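Local coordinates for 457aa long hypothetical protein (Pyrococcus horikoshii, PDB 2CSU), which is of unassigned function but joins a Rossmann-type CoA-binding domain to two further domains of the CoA-ligase superfamily, at residues G131-H136 with S177-V182; T142-A147 with L161-V166; K149-F154 with E202-A207; R123-N128 with A186-A191. All blocks are in the same frame, centred on the assembly; numbering follows the deposited sequence.

Contact 1: G131-H136 with S177-V182; sequences GIMNTH and SKFISV
Met-133, a selenomethionine, lays its side chain against CB and the CD2 side of the Phe-179 ring, the two crossing obliquely. Its CG meets Phe-179 CB at 3.4 Å, and the chain then runs on extended until CE reaches Phe-179 CD2 at 3.6 Å. This is a Met-aromatic contact in which the selenium stands 4.8 Å from the ring centroid and 44° off the ring normal. Phe-179 holds its CG anti to the backbone N (chi1 171°), which carries the ring back toward Gly-131, whose O lies near CE2.

Beneath the side chains the two residues form a hydrogen-bonded antiparallel pair: Met-133 N donates to Phe-179 O at 2.8 Å, and Phe-179 N answers to Met-133 O. Ser-181 N closes the far end on Gly-131 O at 2.8 Å. At the near end Ser-177 O receives the N-H of Thr-135 and has Thr-135 OG1 2.9 Å away, though that hydroxyl can also turn to Phe-176 O.

On the opposite face Ile-132 CG2 touches Ile-180 CG2 at 4.1 Å. Farther along, a water hydrogen-bonded to Asn-134 OD1 accepts from Lys-178 NZ, a lysine whose salt bridge goes to Asp-203, while Asn-134 ND2 reaches Phe-6 O. The whole is an antiparallel ladder in a mixed sheet, adding strand 131-134 to the side of strand 175-181 away from its parallel partner 152-156.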
loop_
_atom_site.group_PDB
_atom_site.type_symbol
_atom_site.label_atom_id
_atom_site.label_comp_id
_atom_site.label_asym_id
_atom_site.label_seq_id
_atom_site.Cartn_x
_atom_site.Cartn_y
_atom_site.Cartn_z
ATOM N N GLY A 131 -9.863 1.950 23.229
ATOM C CA GLY A 131 -10.890 0.958 23.524
ATOM C C GLY A 131 -10.535 -0.416 22.953
ATOM O O GLY A 131 -9.400 -0.692 22.586
ATOM N N ILE A 132 -11.563 -1.264 22.891
ATOM C CA ILE A 132 -11.464 -2.642 22.400
ATOM C C ILE A 132 -12.608 -3.008 21.428
ATOM O O ILE A 132 -13.668 -2.393 21.421
ATOM C CB ILE A 132 -11.501 -3.596 23.601
ATOM C CG1 ILE A 132 -12.818 -3.441 24.366
ATOM C CG2 ILE A 132 -10.349 -3.271 24.572
ATOM C CD1 ILE A 132 -12.957 -4.455 25.504
HETATM N N MSE A 133 -12.345 -4.020 20.568
HETATM C CA MSE A 133 -13.372 -4.547 19.663
HETATM C C MSE A 133 -13.427 -6.079 19.649
HETATM O O MSE A 133 -12.434 -6.778 19.798
HETATM C CB MSE A 133 -13.083 -4.098 18.229
HETATM C CG MSE A 133 -12.508 -2.693 18.090
HETATM SE SE MSE A 133 -12.443 -2.210 16.359
HETATM C CE MSE A 133 -11.658 -0.608 16.559
ATOM N N ASN A 134 -14.662 -6.587 19.478
ATOM C CA ASN A 134 -14.847 -7.982 19.092
ATOM C C ASN A 134 -15.754 -8.073 17.868
ATOM O O ASN A 134 -16.972 -8.169 17.966
ATOM C CB ASN A 134 -15.468 -8.740 20.264
ATOM C CG ASN A 134 -15.469 -10.219 19.956
ATOM O OD1 ASN A 134 -15.120 -10.651 18.864
ATOM N ND2 ASN A 134 -15.874 -11.012 20.966
ATOM N N THR A 135 -15.119 -7.991 16.687
ATOM C CA THR A 135 -15.882 -7.942 15.448
ATOM C C THR A 135 -16.785 -9.166 15.291
ATOM O O THR A 135 -17.822 -9.118 14.648
ATOM C CB THR A 135 -14.904 -7.847 14.275
ATOM O OG1 THR A 135 -13.978 -8.926 14.329
ATOM C CG2 THR A 135 -14.125 -6.532 14.338
ATOM N N HIS A 136 -16.348 -10.292 15.885
ATOM C CA HIS A 136 -17.117 -11.524 15.735
ATOM C C HIS A 136 -18.554 -11.390 16.255
ATOM O O HIS A 136 -19.481 -12.052 15.802
ATOM C CB HIS A 136 -16.386 -12.634 16.488
ATOM C CG HIS A 136 -17.020 -13.959 16.159
ATOM N ND1 HIS A 136 -17.037 -15.009 17.016
ATOM C CD2 HIS A 136 -17.656 -14.346 14.973
ATOM C CE1 HIS A 136 -17.669 -16.004 16.364
ATOM N NE2 HIS A 136 -18.050 -15.635 15.137
ATOM N N SER A 177 -10.138 -9.946 14.316
ATOM C CA SER A 177 -11.089 -10.673 15.137
ATOM C C SER A 177 -11.305 -9.763 16.343
ATOM O O SER A 177 -12.437 -9.397 16.682
ATOM C CB SER A 177 -10.484 -12.007 15.576
ATOM O OG SER A 177 -9.101 -11.862 15.877
ATOM N N LYS A 178 -10.203 -9.367 16.978
ATOM C CA LYS A 178 -10.288 -8.487 18.140
ATOM C C LYS A 178 -9.281 -7.355 18.033
ATOM O O LYS A 178 -8.255 -7.486 17.369
ATOM C CB LYS A 178 -10.040 -9.265 19.429
ATOM C CG LYS A 178 -10.887 -10.496 19.595
ATOM C CD LYS A 178 -10.622 -11.158 20.933
ATOM C CE LYS A 178 -11.729 -12.131 21.309
ATOM N NZ LYS A 178 -11.701 -13.404 20.532
ATOM N N PHE A 179 -9.601 -6.240 18.677
ATOM C CA PHE A 179 -8.755 -5.055 18.700
ATOM C C PHE A 179 -8.633 -4.497 20.115
ATOM O O PHE A 179 -9.610 -4.291 20.826
ATOM C CB PHE A 179 -9.369 -4.003 17.773
ATOM C CG PHE A 179 -8.646 -2.696 17.931
ATOM C CD1 PHE A 179 -7.504 -2.445 17.179
ATOM C CD2 PHE A 179 -9.128 -1.739 18.810
ATOM C CE1 PHE A 179 -6.847 -1.229 17.308
ATOM C CE2 PHE A 179 -8.463 -0.521 18.931
ATOM C CZ PHE A 179 -7.323 -0.261 18.181
ATOM N N ILE A 180 -7.375 -4.293 20.537
ATOM C CA ILE A 180 -7.162 -3.813 21.889
ATOM C C ILE A 180 -6.163 -2.662 21.945
ATOM O O ILE A 180 -4.962 -2.821 21.768
ATOM C CB ILE A 180 -6.653 -4.975 22.743
ATOM C CG1 ILE A 180 -7.685 -6.101 22.760
ATOM C CG2 ILE A 180 -6.444 -4.504 24.194
ATOM C CD1 ILE A 180 -7.337 -7.216 21.774
ATOM N N SER A 181 -6.715 -1.457 22.149
ATOM C CA SER A 181 -5.869 -0.347 22.550
ATOM C C SER A 181 -5.678 -0.367 24.070
ATOM O O SER A 181 -6.626 -0.337 24.840
ATOM C CB SER A 181 -6.553 0.950 22.120
ATOM O OG SER A 181 -5.803 2.054 22.619
ATOM N N VAL A 182 -4.407 -0.489 24.495
ATOM C CA VAL A 182 -4.135 -0.593 25.925
ATOM C C VAL A 182 -3.790 0.766 26.531
ATOM O O VAL A 182 -3.735 0.954 27.739
ATOM C CB VAL A 182 -2.972 -1.560 26.117
ATOM C CG1 VAL A 182 -3.403 -2.966 25.708
ATOM C CG2 VAL A 182 -1.803 -1.129 25.254
HETATM O O HOH W 1 -13.078 -12.574 17.806
#

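Contact 2: T142-A147 with L161-V166; sequences TFITVA and LGAGIV
Gly-162 O accepts the N-H of Val-166 at 3.0 Å, the ordinary helix bond of the turn that presents Val-166 to the loop 142-147; the N-H of Ile-165 reaches the same oxygen only weakly. Nothing polar crosses between the two segments; they are held by methyl groups. Val-166 does the most, and its branches divide the work. CG1, anti to the backbone N (chi1 168°), reaches the loop backbone, where it rests 3.6 Å from Thr-145 O and 3.8 Å from Ala-147 CA. The Ala-147 methyl joins in, its CB also 3.8 Å from Val-166 CG1, so this one branch sits against two loop residues at once.

CG2 of Val-166 turns instead toward Ile-144, at a looser 4.3 Å from CD1. That CD1 is the working end of the isoleucine: it rests on Ala-163 one helical turn earlier, 3.7 Å from CA and 3.8 Å from CB. CG1 of Ile-144 lies between the backbone N and the carbonyl carbon (chi1 66°), and from there the extended end runs out to the helix. The small side chain of Ala-163 lets the isoleucine come right up to the helix backbone.

Asn-140 ND2 bonds Ile-144 O, and its OD1 is hydrogen-bonded to Thr-142 OG1. The loop runs from strand 139-142 to strand 148-149 across helix 159-171, the crossover helix between parallel strands 152-156 and 175-181; Tyr-167 of that helix and Met-133 of strand 131-134 also pack on Ile-144, while Phe-143 meets Phe-381 of the second subunit edge-to-face.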
loop_
_atom_site.group_PDB
_atom_site.type_symbol
_atom_site.label_atom_id
_atom_site.label_comp_id
_atom_site.label_asym_id
_atom_site.label_seq_id
_atom_site.Cartn_x
_atom_site.Cartn_y
_atom_site.Cartn_z
ATOM N N THR A 142 -15.357 1.491 21.358
ATOM C CA THR A 142 -14.363 2.479 20.964
ATOM C C THR A 142 -15.059 3.734 20.447
ATOM O O THR A 142 -16.289 3.751 20.293
ATOM C CB THR A 142 -13.481 1.927 19.812
ATOM O OG1 THR A 142 -14.268 1.762 18.623
ATOM C CG2 THR A 142 -12.906 0.609 20.181
ATOM N N PHE A 143 -14.281 4.786 20.180
ATOM C CA PHE A 143 -14.852 6.000 19.626
ATOM C C PHE A 143 -14.436 6.157 18.163
ATOM O O PHE A 143 -14.422 7.255 17.616
ATOM C CB PHE A 143 -14.481 7.235 20.462
ATOM C CG PHE A 143 -13.004 7.440 20.652
ATOM C CD1 PHE A 143 -12.239 8.059 19.667
ATOM C CD2 PHE A 143 -12.384 7.026 21.819
ATOM C CE1 PHE A 143 -10.873 8.263 19.851
ATOM C CE2 PHE A 143 -11.020 7.222 22.019
ATOM C CZ PHE A 143 -10.261 7.841 21.036
ATOM N N ILE A 144 -14.113 5.039 17.524
ATOM C CA ILE A 144 -13.741 5.042 16.108
ATOM C C ILE A 144 -14.530 3.953 15.378
ATOM O O ILE A 144 -15.111 3.077 16.006
ATOM C CB ILE A 144 -12.209 4.805 15.895
ATOM C CG1 ILE A 144 -11.819 3.397 16.335
ATOM C CG2 ILE A 144 -11.401 5.863 16.661
ATOM C CD1 ILE A 144 -10.378 3.041 15.963
ATOM N N THR A 145 -14.569 4.008 14.054
ATOM C CA THR A 145 -15.321 3.007 13.299
ATOM C C THR A 145 -14.764 1.589 13.518
ATOM O O THR A 145 -13.559 1.406 13.701
ATOM C CB THR A 145 -15.330 3.358 11.780
ATOM O OG1 THR A 145 -16.264 2.513 11.104
ATOM C CG2 THR A 145 -13.964 3.148 11.172
ATOM N N VAL A 146 -15.644 0.591 13.502
ATOM C CA VAL A 146 -15.246 -0.798 13.717
ATOM C C VAL A 146 -14.460 -1.373 12.529
ATOM O O VAL A 146 -14.736 -1.072 11.370
ATOM C CB VAL A 146 -16.501 -1.700 13.998
ATOM C CG1 VAL A 146 -17.259 -1.970 12.703
ATOM C CG2 VAL A 146 -16.084 -3.002 14.661
ATOM N N ALA A 147 -13.464 -2.192 12.818
ATOM C CA ALA A 147 -12.679 -2.782 11.752
ATOM C C ALA A 147 -13.528 -3.872 11.099
ATOM O O ALA A 147 -14.549 -4.293 11.659
ATOM C CB ALA A 147 -11.386 -3.389 12.326
ATOM N N LEU A 161 -2.108 5.162 16.057
ATOM C CA LEU A 161 -1.697 4.206 15.042
ATOM C C LEU A 161 -2.809 3.160 14.909
ATOM O O LEU A 161 -3.128 2.719 13.813
ATOM C CB LEU A 161 -0.397 3.508 15.433
ATOM C CG LEU A 161 0.035 2.588 14.301
ATOM C CD1 LEU A 161 0.324 3.453 13.059
ATOM C CD2 LEU A 161 1.258 1.775 14.706
ATOM N N GLY A 162 -3.389 2.762 16.031
ATOM C CA GLY A 162 -4.474 1.800 15.989
ATOM C C GLY A 162 -5.589 2.254 15.051
ATOM O O GLY A 162 -5.956 1.538 14.127
ATOM N N ALA A 163 -6.125 3.447 15.273
ATOM C CA ALA A 163 -7.184 3.965 14.412
ATOM C C ALA A 163 -6.768 4.018 12.940
ATOM O O ALA A 163 -7.520 3.608 12.046
ATOM C CB ALA A 163 -7.597 5.352 14.879
ATOM N N GLY A 164 -5.566 4.527 12.688
ATOM C CA GLY A 164 -5.086 4.639 11.328
ATOM C C GLY A 164 -4.971 3.304 10.616
ATOM O O GLY A 164 -5.188 3.212 9.411
ATOM N N ILE A 165 -4.614 2.271 11.363
ATOM C CA ILE A 165 -4.475 0.945 10.797
ATOM C C ILE A 165 -5.875 0.384 10.528
ATOM O O ILE A 165 -6.113 -0.221 9.495
ATOM C CB ILE A 165 -3.620 0.037 11.749
ATOM C CG1 ILE A 165 -2.147 0.442 11.615
ATOM C CG2 ILE A 165 -3.777 -1.438 11.403
ATOM C CD1 ILE A 165 -1.194 -0.250 12.578
ATOM N N VAL A 166 -6.810 0.620 11.442
ATOM C CA VAL A 166 -8.177 0.159 11.238
ATOM C C VAL A 166 -8.702 0.747 9.926
ATOM O O VAL A 166 -9.257 0.025 9.095
ATOM C CB VAL A 166 -9.079 0.577 12.418
ATOM C CG1 VAL A 166 -10.545 0.352 12.085
ATOM C CG2 VAL A 166 -8.710 -0.229 13.653
#

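Contact 3: K149-F154 with E202-A207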
loop_
_atom_site.group_PDB
_atom_site.type_symbol
_atom_site.label_atom_id
_atom_site.label_comp_id
_atom_site.label_asym_id
_atom_site.label_seq_id
_atom_site.Cartn_x
_atom_site.Cartn_y
_atom_site.Cartn_z
ATOM N N LYS A 149 -14.495 -7.657 9.825
ATOM C CA LYS A 149 -14.378 -8.945 10.509
ATOM C C LYS A 149 -13.136 -9.711 10.039
ATOM O O LYS A 149 -12.752 -9.674 8.880
ATOM C CB LYS A 149 -15.637 -9.753 10.196
ATOM C CG LYS A 149 -15.989 -10.750 11.301
ATOM C CD LYS A 149 -17.342 -11.419 11.059
ATOM C CE LYS A 149 -17.629 -12.542 12.064
ATOM N NZ LYS A 149 -16.883 -13.742 11.692
ATOM N N GLY A 150 -12.470 -10.386 11.002
ATOM C CA GLY A 150 -11.253 -11.111 10.652
ATOM C C GLY A 150 -10.758 -11.998 11.799
ATOM O O GLY A 150 -11.370 -12.122 12.851
ATOM N N ASN A 151 -9.609 -12.661 11.545
ATOM C CA ASN A 151 -9.092 -13.610 12.527
ATOM C C ASN A 151 -7.714 -13.208 13.079
ATOM O O ASN A 151 -6.993 -14.013 13.661
ATOM C CB ASN A 151 -9.031 -14.994 11.877
ATOM C CG ASN A 151 -10.420 -15.475 11.544
ATOM O OD1 ASN A 151 -10.968 -15.189 10.480
ATOM N ND2 ASN A 151 -10.985 -16.273 12.463
ATOM N N VAL A 152 -7.331 -11.933 12.836
ATOM C CA VAL A 152 -6.121 -11.416 13.463
ATOM C C VAL A 152 -6.437 -10.532 14.679
ATOM O O VAL A 152 -7.163 -9.553 14.594
ATOM C CB VAL A 152 -5.342 -10.597 12.446
ATOM C CG1 VAL A 152 -4.300 -9.757 13.181
ATOM C CG2 VAL A 152 -4.638 -11.519 11.467
ATOM N N ALA A 153 -5.921 -10.878 15.850
ATOM C CA ALA A 153 -6.161 -10.087 17.046
ATOM C C ALA A 153 -5.055 -9.041 17.067
ATOM O O ALA A 153 -3.871 -9.382 17.051
ATOM C CB ALA A 153 -6.089 -10.975 18.280
ATOM N N PHE A 154 -5.431 -7.771 17.104
ATOM C CA PHE A 154 -4.434 -6.708 17.083
ATOM C C PHE A 154 -4.379 -5.912 18.383
ATOM O O PHE A 154 -5.384 -5.360 18.828
ATOM C CB PHE A 154 -4.723 -5.784 15.886
ATOM C CG PHE A 154 -3.838 -4.564 15.804
ATOM C CD1 PHE A 154 -2.460 -4.650 16.018
ATOM C CD2 PHE A 154 -4.380 -3.335 15.442
ATOM C CE1 PHE A 154 -1.633 -3.525 15.866
ATOM C CE2 PHE A 154 -3.567 -2.209 15.286
ATOM C CZ PHE A 154 -2.184 -2.311 15.499
ATOM N N GLU A 202 -11.327 -17.896 17.391
ATOM C CA GLU A 202 -11.471 -16.914 16.323
ATOM C C GLU A 202 -10.149 -16.208 16.019
ATOM O O GLU A 202 -9.888 -15.760 14.910
ATOM C CB GLU A 202 -12.524 -15.892 16.754
ATOM C CG GLU A 202 -13.947 -16.444 16.651
ATOM C CD GLU A 202 -14.342 -17.063 17.973
ATOM O OE1 GLU A 202 -13.526 -17.758 18.561
ATOM O OE2 GLU A 202 -15.472 -16.843 18.405
ATOM N N ASP A 203 -9.313 -16.079 17.067
ATOM C CA ASP A 203 -8.015 -15.445 16.874
ATOM C C ASP A 203 -6.968 -16.447 16.383
ATOM O O ASP A 203 -6.443 -17.264 17.130
ATOM C CB ASP A 203 -7.576 -14.833 18.205
ATOM C CG ASP A 203 -8.688 -13.941 18.738
ATOM O OD1 ASP A 203 -8.879 -12.863 18.174
ATOM O OD2 ASP A 203 -9.354 -14.334 19.692
ATOM N N LYS A 204 -6.705 -16.396 15.065
ATOM C CA LYS A 204 -5.728 -17.313 14.488
ATOM C C LYS A 204 -4.296 -16.806 14.688
ATOM O O LYS A 204 -3.330 -17.557 14.691
ATOM C CB LYS A 204 -6.030 -17.452 12.996
ATOM C CG LYS A 204 -7.052 -18.556 12.713
ATOM C CD LYS A 204 -7.705 -18.410 11.336
ATOM C CE LYS A 204 -9.111 -19.019 11.285
ATOM N NZ LYS A 204 -9.317 -19.679 9.998
ATOM N N ALA A 205 -4.183 -15.471 14.820
ATOM C CA ALA A 205 -2.868 -14.876 15.030
ATOM C C ALA A 205 -2.956 -13.589 15.855
ATOM O O ALA A 205 -4.003 -12.970 15.992
ATOM C CB ALA A 205 -2.262 -14.572 13.660
ATOM N N ILE A 206 -1.807 -13.217 16.452
ATOM C CA ILE A 206 -1.763 -11.991 17.240
ATOM C C ILE A 206 -0.746 -10.997 16.675
ATOM O O ILE A 206 0.409 -11.320 16.433
ATOM C CB ILE A 206 -1.385 -12.357 18.676
ATOM C CG1 ILE A 206 -2.302 -13.465 19.202
ATOM C CG2 ILE A 206 -1.557 -11.129 19.589
ATOM C CD1 ILE A 206 -1.760 -14.113 20.476
ATOM N N ALA A 207 -1.197 -9.777 16.406
ATOM C CA ALA A 207 -0.332 -8.747 15.857
ATOM C C ALA A 207 -0.114 -7.762 16.990
ATOM O O ALA A 207 -1.062 -7.428 17.706
ATOM C CB ALA A 207 -1.005 -8.058 14.668
#
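Asn-151, Ala-153 and Ala-207 bury the most surface here, and each meets the other segment differently. Asn-151 uses both its side chain and its backbone. Its ND2 donates to Glu-202 O at 2.7 Å, on a lone pair in the carbonyl plane, with Glu-202 O sitting 23° out of the plane of the Asn-151 amide. Its O takes the N-H of Lys-204 at 2.8 Å and, weakly, that of Ala-205. The aliphatic part of Lys-204 runs alongside the asparagine in the same direction, bringing CE within 3.5 Å of ND2.

Ala-153 is bonded through both its N-H and its C=O: its N donates to Ala-205 O at 2.8 Å, and its O receives Ala-207 N at the same 2.8 Å, both nearly straight. Its methyl CB turns to the face of Ile-206 and rests 3.4 Å from Asp-203 OD1, an oxygen that Ser-177 OG holds from the neighbouring strand.

Ala-207 points to the other face, where its CB lies 3.9 Å from Phe-154 CD1 and 4.0 Å from Val-152 CG1. The Phe-154 ring turns its edge to Ala-207 O.

The strands run parallel with a 29° twist in the middle of the sheet, between strand 175-181 on one flank and 232-236 on the other. Leu-197 of helix 190-197 covers Ala-153 and Ile-206, while Met-279 of helix 276-283 covers Phe-154 and Ala-207.

Contact 4: R123-N128 with A186-A191; sequences RIIGPN and ADVDFA
Charge comes first: Arg-123 grips Asp-187 side-on with two nitrogens, one to each carboxylate oxygen. NE reaches OD2 of Asp-187 at 2.9 Å and almost straight, 172° at the hydrogen, while NH2 meets OD1 of Asp-187 at 3.1 Å. The guanidinium approaches from above the carboxylate, the two planes standing 58° apart, so this is no flat head-on pair. Bends at chi2 and chi3 carry the guanidinium across to Asp-187. Its NH2 has a second anionic partner in Glu-192.

Among the hydrogen bonds, Ile-124 N adds a third donor to the same carboxylate, 3.0 Å from Asp-187 OD2, arriving on the anti side and from the same face as Arg-123 NE. Farther on, Ala-186 N donates to Gly-126 O at 2.9 Å, tying the residue just past the strand to the loop before helix 190-197. A water sits between the segments, accepting the N-H of Gly-126 and that of Asp-187.

Van der Waals touches complete the contact. Val-188 CG2 lies over one face of the guanidinium, 3.5 Å from Arg-123 NH2, offset toward the rim. Two apolar pairs stand apart from this: Val-188 CB meets Ile-125 CG1 at 4.1 Å, and the ring of Pro-127, which follows a cis peptide bond, brushes the methyl of Ala-186.

With three N-H donors gathered on one carboxylate, negative charge on Asp-187 should be favoured, and the arginine, shared between it and Glu-192, would link the edge strand 123-125 electrostatically to the approach and first turn of helix 190-197.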
loop_
_atom_site.group_PDB
_atom_site.type_symbol
_atom_site.label_atom_id
_atom_site.label_comp_id
_atom_site.label_asym_id
_atom_site.label_seq_id
_atom_site.Cartn_x
_atom_site.Cartn_y
_atom_site.Cartn_z
ATOM N N ARG A 123 -10.542 -5.701 36.590
ATOM C CA ARG A 123 -9.393 -5.468 35.720
ATOM C C ARG A 123 -9.587 -4.213 34.863
ATOM O O ARG A 123 -10.675 -3.910 34.392
ATOM C CB ARG A 123 -9.223 -6.692 34.821
ATOM C CG ARG A 123 -8.876 -7.948 35.620
ATOM C CD ARG A 123 -7.883 -7.651 36.748
ATOM N NE ARG A 123 -6.663 -7.044 36.210
ATOM C CZ ARG A 123 -5.833 -7.845 35.519
ATOM N NH1 ARG A 123 -6.133 -9.121 35.348
ATOM N NH2 ARG A 123 -4.704 -7.346 35.010
ATOM N N ILE A 124 -8.490 -3.450 34.695
ATOM C CA ILE A 124 -8.609 -2.197 33.956
ATOM C C ILE A 124 -7.745 -2.166 32.697
ATOM O O ILE A 124 -6.558 -2.471 32.707
ATOM C CB ILE A 124 -8.213 -1.043 34.878
ATOM C CG1 ILE A 124 -9.377 -0.689 35.805
ATOM C CG2 ILE A 124 -7.893 0.209 34.038
ATOM C CD1 ILE A 124 -8.989 0.361 36.850
ATOM N N ILE A 125 -8.396 -1.822 31.573
ATOM C CA ILE A 125 -7.618 -1.536 30.376
ATOM C C ILE A 125 -7.482 -0.031 30.145
ATOM O O ILE A 125 -8.452 0.716 30.158
ATOM C CB ILE A 125 -8.323 -2.184 29.183
ATOM C CG1 ILE A 125 -8.398 -3.701 29.374
ATOM C CG2 ILE A 125 -7.525 -1.913 27.895
ATOM C CD1 ILE A 125 -8.744 -4.434 28.077
ATOM N N GLY A 126 -6.223 0.410 29.968
ATOM C CA GLY A 126 -5.960 1.842 29.900
ATOM C C GLY A 126 -5.216 2.306 31.154
ATOM O O GLY A 126 -4.436 1.575 31.750
ATOM N N PRO A 127 -5.441 3.577 31.533
ATOM C CA PRO A 127 -6.340 4.482 30.825
ATOM C C PRO A 127 -5.690 5.061 29.564
ATOM O O PRO A 127 -4.749 4.516 29.001
ATOM C CB PRO A 127 -6.714 5.607 31.779
ATOM C CG PRO A 127 -5.620 5.695 32.833
ATOM C CD PRO A 127 -4.933 4.253 32.723
ATOM N N ASN A 128 -6.255 6.194 29.104
ATOM C CA ASN A 128 -5.776 6.793 27.864
ATOM C C ASN A 128 -5.692 5.761 26.737
ATOM O O ASN A 128 -4.647 5.514 26.151
ATOM C CB ASN A 128 -4.397 7.404 28.117
ATOM C CG ASN A 128 -4.078 8.384 27.014
ATOM O OD1 ASN A 128 -4.959 8.935 26.361
ATOM N ND2 ASN A 128 -2.768 8.605 26.814
ATOM N N ALA A 186 -1.918 0.282 32.266
ATOM C CA ALA A 186 -1.624 0.276 33.694
ATOM C C ALA A 186 -1.845 -1.103 34.321
ATOM O O ALA A 186 -1.084 -1.570 35.160
ATOM C CB ALA A 186 -2.533 1.304 34.371
ATOM N N ASP A 187 -2.959 -1.743 33.918
ATOM C CA ASP A 187 -3.298 -3.035 34.504
ATOM C C ASP A 187 -3.062 -4.186 33.518
ATOM O O ASP A 187 -1.976 -4.738 33.406
ATOM C CB ASP A 187 -4.768 -2.989 34.911
ATOM C CG ASP A 187 -5.022 -4.040 35.980
ATOM O OD1 ASP A 187 -4.060 -4.693 36.385
ATOM O OD2 ASP A 187 -6.165 -4.191 36.393
ATOM N N VAL A 188 -4.150 -4.576 32.825
ATOM C CA VAL A 188 -4.029 -5.623 31.820
ATOM C C VAL A 188 -2.957 -5.263 30.788
ATOM O O VAL A 188 -2.921 -4.167 30.248
ATOM C CB VAL A 188 -5.388 -5.773 31.134
ATOM C CG1 VAL A 188 -5.300 -6.826 30.031
ATOM C CG2 VAL A 188 -6.446 -6.186 32.145
ATOM N N ASP A 189 -2.037 -6.217 30.548
ATOM C CA ASP A 189 -0.958 -5.937 29.599
ATOM C C ASP A 189 -0.900 -6.963 28.465
ATOM O O ASP A 189 -1.771 -7.808 28.309
ATOM C CB ASP A 189 0.370 -5.911 30.359
ATOM C CG ASP A 189 0.567 -7.225 31.105
ATOM O OD1 ASP A 189 0.000 -8.226 30.669
ATOM O OD2 ASP A 189 1.286 -7.236 32.101
ATOM N N PHE A 190 0.160 -6.831 27.669
ATOM C CA PHE A 190 0.389 -7.726 26.540
ATOM C C PHE A 190 0.343 -9.186 26.990
ATOM O O PHE A 190 -0.385 -10.007 26.412
ATOM C CB PHE A 190 1.765 -7.479 25.908
ATOM C CG PHE A 190 1.874 -6.191 25.150
ATOM C CD1 PHE A 190 1.047 -5.939 24.061
ATOM C CD2 PHE A 190 2.826 -5.239 25.510
ATOM C CE1 PHE A 190 1.165 -4.753 23.336
ATOM C CE2 PHE A 190 2.953 -4.057 24.799
ATOM C CZ PHE A 190 2.120 -3.808 23.708
ATOM N N ALA A 191 1.126 -9.500 28.022
ATOM C CA ALA A 191 1.218 -10.866 28.536
ATOM C C ALA A 191 -0.130 -11.481 28.895
ATOM O O ALA A 191 -0.449 -12.590 28.474
ATOM C CB ALA A 191 2.123 -10.899 29.749
HETATM O O HOH W 2 -4.363 -1.785 31.280
#

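From the N terminus, strand 123-125 opens the widest of three concentric loops, which contact 4 closes just ahead of helix 190-197. Within it lies the loop of contact 1, from strand 131-134 to strand 175-181, and within that the short one of contact 2, from 142-147 to helix 159-171. Contact 3 breaks the pattern: 149-154 starts inside all three loops and pairs with 202-207 beyond them, so it crosses each. Contacts 1 and 3 share one mixed sheet, and contact 2 packs beside it, touching both. Contact 4 joins the edge of the five-stranded parallel sheet to the chain leading into helix 190-197, which packs on the mixed sheet, and meets contact 1 through Ile-125.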